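Local coordinates for 75aa long hypothetical regulatory protein AsnC (Pyrococcus horikoshii, PDB 2CVI) that is of unknown function but probably acts as a stand-alone Lrp/AsnC-type ligand-binding domain that pairs with a second copy of itself, at residues 1-10 and 38-49. Numbering follows the deposited sequence.
Sequences MVTAFILMVT and YDLIVKVETDTL
Backbone hydrogen bonds join Val2, Ala4, Ile6 and Met8 to Thr46, Val44, Val42 and Leu40 as antiparallel hydrogen-bonded pairs. The straightest runs from Val2 N to Thr46 O (2.7 Å, 173° at the hydrogen). At the other end Met8 O accepts from both Asp39 N, at 2.8 Å, and Leu40 N, at 3.2 Å, which makes a classic beta bulge. Asp39 also turns its carboxylate to the backbone of strand 2-10: OD2 takes the N-H of Thr10 at 2.9 Å, on its anti side and somewhat out of the carboxylate plane. Strands 2-10 and 40-46 are the two central strands of the four-stranded antiparallel sheet of this ferredoxin-like alpha/beta domain. Two CH-pi contacts lie on the sheet face away from the helices. Leu7 CB sits over the centre of the Tyr38 ring, 3.5 Å from the centroid. Lys43 CG covers a face of Phe5 nearer the rim, 4.0 Å from the centroid. The lysine chain is extended, with CG anti to the backbone N (chi1 -171°), and its NZ hydrogen-bonds to Tyr32 OH of the second subunit. The rings of that tyrosine and Phe5 also meet edge-to-face, so this face forms part of the dimer interface. Further along, a water bridges Thr3 OG1 and Glu45 OE2, while OE1 of Glu45 forms a salt bridge with Lys29. On the opposite face the contacts are mostly apolar. Val42 CG2 presses on Ile6 CB at 3.4 Å, and Ala4, Ile6 and Val44 meet helix 49-59.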
loop_
_atom_site.group_PDB
_atom_site.type_symbol
_atom_site.label_atom_id
_atom_site.label_comp_id
_atom_site.label_asym_id
_atom_site.label_seq_id
_atom_site.Cartn_x
_atom_site.Cartn_y
_atom_site.Cartn_z
ATOM N N MET A 1 3.813 3.897 -18.639
ATOM C CA MET A 1 4.412 3.035 -17.577
ATOM C C MET A 1 3.248 2.579 -16.684
ATOM O O MET A 1 2.287 3.331 -16.501
ATOM C CB MET A 1 5.418 3.858 -16.770
ATOM C CG MET A 1 6.025 3.173 -15.556
ATOM S SD MET A 1 7.097 4.362 -14.658
ATOM C CE MET A 1 5.902 5.082 -13.597
ATOM N N VAL A 2 3.325 1.348 -16.176
ATOM C CA VAL A 2 2.295 0.810 -15.284
ATOM C C VAL A 2 2.829 0.871 -13.857
ATOM O O VAL A 2 3.987 0.522 -13.610
ATOM C CB VAL A 2 1.987 -0.659 -15.633
ATOM C CG1 VAL A 2 0.991 -1.246 -14.625
ATOM C CG2 VAL A 2 1.370 -0.744 -17.007
ATOM N N THR A 3 1.982 1.296 -12.919
ATOM C CA THR A 3 2.335 1.415 -11.518
ATOM C C THR A 3 1.408 0.474 -10.750
ATOM O O THR A 3 0.204 0.466 -10.978
ATOM C CB THR A 3 2.101 2.849 -11.028
ATOM O OG1 THR A 3 2.976 3.711 -11.769
ATOM C CG2 THR A 3 2.406 2.978 -9.546
ATOM N N ALA A 4 1.977 -0.309 -9.845
ATOM C CA ALA A 4 1.147 -1.243 -9.085
ATOM C C ALA A 4 1.708 -1.501 -7.702
ATOM O O ALA A 4 2.882 -1.291 -7.453
ATOM C CB ALA A 4 1.034 -2.595 -9.859
ATOM N N PHE A 5 0.839 -1.916 -6.790
ATOM C CA PHE A 5 1.269 -2.305 -5.458
ATOM C C PHE A 5 0.999 -3.794 -5.346
ATOM O O PHE A 5 -0.111 -4.250 -5.646
ATOM C CB PHE A 5 0.458 -1.581 -4.384
ATOM C CG PHE A 5 0.895 -0.180 -4.167
ATOM C CD1 PHE A 5 1.872 0.114 -3.213
ATOM C CD2 PHE A 5 0.384 0.838 -4.960
ATOM C CE1 PHE A 5 2.350 1.386 -3.057
ATOM C CE2 PHE A 5 0.837 2.146 -4.832
ATOM C CZ PHE A 5 1.838 2.433 -3.872
ATOM N N ILE A 6 2.021 -4.549 -4.966
ATOM C CA ILE A 6 1.854 -5.994 -4.804
ATOM C C ILE A 6 1.836 -6.276 -3.292
ATOM O O ILE A 6 2.822 -5.952 -2.604
ATOM C CB ILE A 6 3.014 -6.778 -5.449
ATOM C CG1 ILE A 6 3.179 -6.450 -6.941
ATOM C CG2 ILE A 6 2.688 -8.308 -5.313
ATOM C CD1 ILE A 6 4.442 -7.077 -7.550
ATOM N N LEU A 7 0.742 -6.832 -2.780
ATOM C CA LEU A 7 0.599 -7.152 -1.355
ATOM C C LEU A 7 0.987 -8.609 -1.217
ATOM O O LEU A 7 0.477 -9.449 -1.958
ATOM C CB LEU A 7 -0.850 -6.914 -0.885
ATOM C CG LEU A 7 -1.459 -5.499 -0.764
ATOM C CD1 LEU A 7 -0.843 -4.757 0.389
ATOM C CD2 LEU A 7 -1.369 -4.733 -2.073
ATOM N N MET A 8 1.875 -8.914 -0.276
ATOM C CA MET A 8 2.410 -10.258 -0.138
ATOM C C MET A 8 2.272 -10.905 1.215
ATOM O O MET A 8 2.377 -10.236 2.249
ATOM C CB MET A 8 3.901 -10.253 -0.475
ATOM C CG MET A 8 4.255 -9.520 -1.806
ATOM S SD MET A 8 6.029 -9.680 -2.092
ATOM C CE MET A 8 6.162 -8.875 -3.755
ATOM N N VAL A 9 2.048 -12.227 1.186
ATOM C CA VAL A 9 2.009 -13.076 2.388
ATOM C C VAL A 9 3.335 -13.811 2.300
ATOM O O VAL A 9 3.707 -14.356 1.263
ATOM C CB VAL A 9 0.852 -14.086 2.356
ATOM C CG1 VAL A 9 0.988 -15.063 3.547
ATOM C CG2 VAL A 9 -0.457 -13.379 2.376
ATOM N N THR A 10 4.124 -13.795 3.360
ATOM C CA THR A 10 5.391 -14.487 3.314
ATOM C C THR A 10 5.520 -15.427 4.497
ATOM O O THR A 10 4.811 -15.274 5.491
ATOM C CB THR A 10 6.595 -13.520 3.385
ATOM O OG1 THR A 10 6.629 -12.902 4.676
ATOM C CG2 THR A 10 6.504 -12.419 2.353
ATOM N N TYR A 38 -1.530 -8.486 5.181
ATOM C CA TYR A 38 -0.354 -8.858 4.417
ATOM C C TYR A 38 0.907 -8.538 5.210
ATOM O O TYR A 38 0.871 -7.744 6.168
ATOM C CB TYR A 38 -0.354 -8.102 3.091
ATOM C CG TYR A 38 -1.509 -8.504 2.189
ATOM C CD1 TYR A 38 -1.422 -9.640 1.381
ATOM C CD2 TYR A 38 -2.685 -7.768 2.178
ATOM C CE1 TYR A 38 -2.502 -10.046 0.573
ATOM C CE2 TYR A 38 -3.775 -8.159 1.371
ATOM C CZ TYR A 38 -3.663 -9.286 0.584
ATOM O OH TYR A 38 -4.717 -9.643 -0.219
ATOM N N ASP A 39 2.007 -9.171 4.819
ATOM C CA ASP A 39 3.310 -9.015 5.455
ATOM C C ASP A 39 4.252 -8.045 4.807
ATOM O O ASP A 39 5.171 -7.522 5.459
ATOM C CB ASP A 39 4.013 -10.381 5.507
ATOM C CG ASP A 39 3.191 -11.416 6.239
ATOM O OD1 ASP A 39 2.901 -11.187 7.440
ATOM O OD2 ASP A 39 2.855 -12.450 5.633
ATOM N N LEU A 40 4.081 -7.878 3.496
ATOM C CA LEU A 40 4.965 -6.998 2.749
ATOM C C LEU A 40 4.175 -6.288 1.673
ATOM O O LEU A 40 3.268 -6.862 1.087
ATOM C CB LEU A 40 6.105 -7.827 2.094
ATOM C CG LEU A 40 7.295 -7.195 1.353
ATOM C CD1 LEU A 40 8.016 -6.205 2.266
ATOM C CD2 LEU A 40 8.256 -8.308 0.896
ATOM N N ILE A 41 4.490 -5.014 1.445
ATOM C CA ILE A 41 3.851 -4.249 0.374
ATOM C C ILE A 41 4.979 -3.699 -0.487
ATOM O O ILE A 41 5.917 -3.092 0.013
ATOM C CB ILE A 41 3.063 -3.066 0.871
ATOM C CG1 ILE A 41 1.879 -3.536 1.681
ATOM C CG2 ILE A 41 2.548 -2.232 -0.376
ATOM C CD1 ILE A 41 1.049 -2.401 2.196
ATOM N N VAL A 42 4.872 -3.902 -1.790
ATOM C CA VAL A 42 5.906 -3.446 -2.701
ATOM C C VAL A 42 5.282 -2.615 -3.819
ATOM O O VAL A 42 4.195 -2.939 -4.321
ATOM C CB VAL A 42 6.663 -4.663 -3.273
ATOM C CG1 VAL A 42 6.991 -5.636 -2.108
ATOM C CG2 VAL A 42 5.871 -5.357 -4.353
ATOM N N LYS A 43 5.914 -1.493 -4.156
ATOM C CA LYS A 43 5.426 -0.632 -5.239
ATOM C C LYS A 43 6.333 -0.946 -6.417
ATOM O O LYS A 43 7.558 -0.858 -6.315
ATOM C CB LYS A 43 5.523 0.891 -4.923
ATOM C CG LYS A 43 4.800 1.770 -5.985
ATOM C CD LYS A 43 4.962 3.296 -5.749
ATOM C CE LYS A 43 4.088 4.105 -6.700
ATOM N NZ LYS A 43 4.526 5.542 -6.661
ATOM N N VAL A 44 5.725 -1.325 -7.538
ATOM C CA VAL A 44 6.478 -1.614 -8.756
ATOM C C VAL A 44 6.003 -0.749 -9.917
ATOM O O VAL A 44 4.868 -0.262 -9.953
ATOM C CB VAL A 44 6.311 -3.075 -9.207
ATOM C CG1 VAL A 44 6.883 -4.016 -8.186
ATOM C CG2 VAL A 44 4.860 -3.382 -9.430
ATOM N N GLU A 45 6.936 -0.501 -10.831
ATOM C CA GLU A 45 6.653 0.208 -12.078
ATOM C C GLU A 45 7.249 -0.662 -13.202
ATOM O O GLU A 45 8.399 -1.116 -13.123
ATOM C CB GLU A 45 7.280 1.630 -12.072
ATOM C CG GLU A 45 6.647 2.555 -11.039
ATOM C CD GLU A 45 7.351 3.911 -10.897
ATOM O OE1 GLU A 45 8.525 4.019 -11.299
ATOM O OE2 GLU A 45 6.723 4.846 -10.372
ATOM N N THR A 46 6.450 -0.897 -14.234
ATOM C CA THR A 46 6.858 -1.701 -15.390
ATOM C C THR A 46 6.428 -0.994 -16.672
ATOM O O THR A 46 5.551 -0.132 -16.646
ATOM C CB THR A 46 6.245 -3.129 -15.349
ATOM O OG1 THR A 46 4.814 -3.053 -15.371
ATOM C CG2 THR A 46 6.734 -3.892 -14.091
ATOM N N ASP A 47 7.031 -1.367 -17.799
ATOM C CA ASP A 47 6.683 -0.721 -19.057
ATOM C C ASP A 47 5.252 -1.003 -19.495
ATOM O O ASP A 47 4.528 -0.121 -19.976
ATOM C CB ASP A 47 7.646 -1.206 -20.142
ATOM C CG ASP A 47 9.062 -0.726 -19.923
ATOM O OD1 ASP A 47 9.269 0.184 -19.087
ATOM O OD2 ASP A 47 9.970 -1.253 -20.607
ATOM N N THR A 48 4.861 -2.254 -19.349
ATOM C CA THR A 48 3.569 -2.739 -19.779
ATOM C C THR A 48 2.949 -3.654 -18.742
ATOM O O THR A 48 3.618 -4.102 -17.784
ATOM C CB THR A 48 3.719 -3.601 -21.073
ATOM O OG1 THR A 48 4.453 -4.812 -20.758
ATOM C CG2 THR A 48 4.527 -2.821 -22.148
ATOM N N LEU A 49 1.667 -3.936 -18.925
ATOM C CA LEU A 49 0.970 -4.894 -18.069
ATOM C C LEU A 49 1.538 -6.291 -18.251
ATOM O O LEU A 49 1.616 -7.082 -17.299
ATOM C CB LEU A 49 -0.539 -4.918 -18.349
ATOM C CG LEU A 49 -1.362 -3.894 -17.608
ATOM C CD1 LEU A 49 -2.834 -4.246 -17.854
ATOM C CD2 LEU A 49 -1.077 -3.932 -16.071
HETATM O O HOH W 1 4.198 5.672 -10.515
#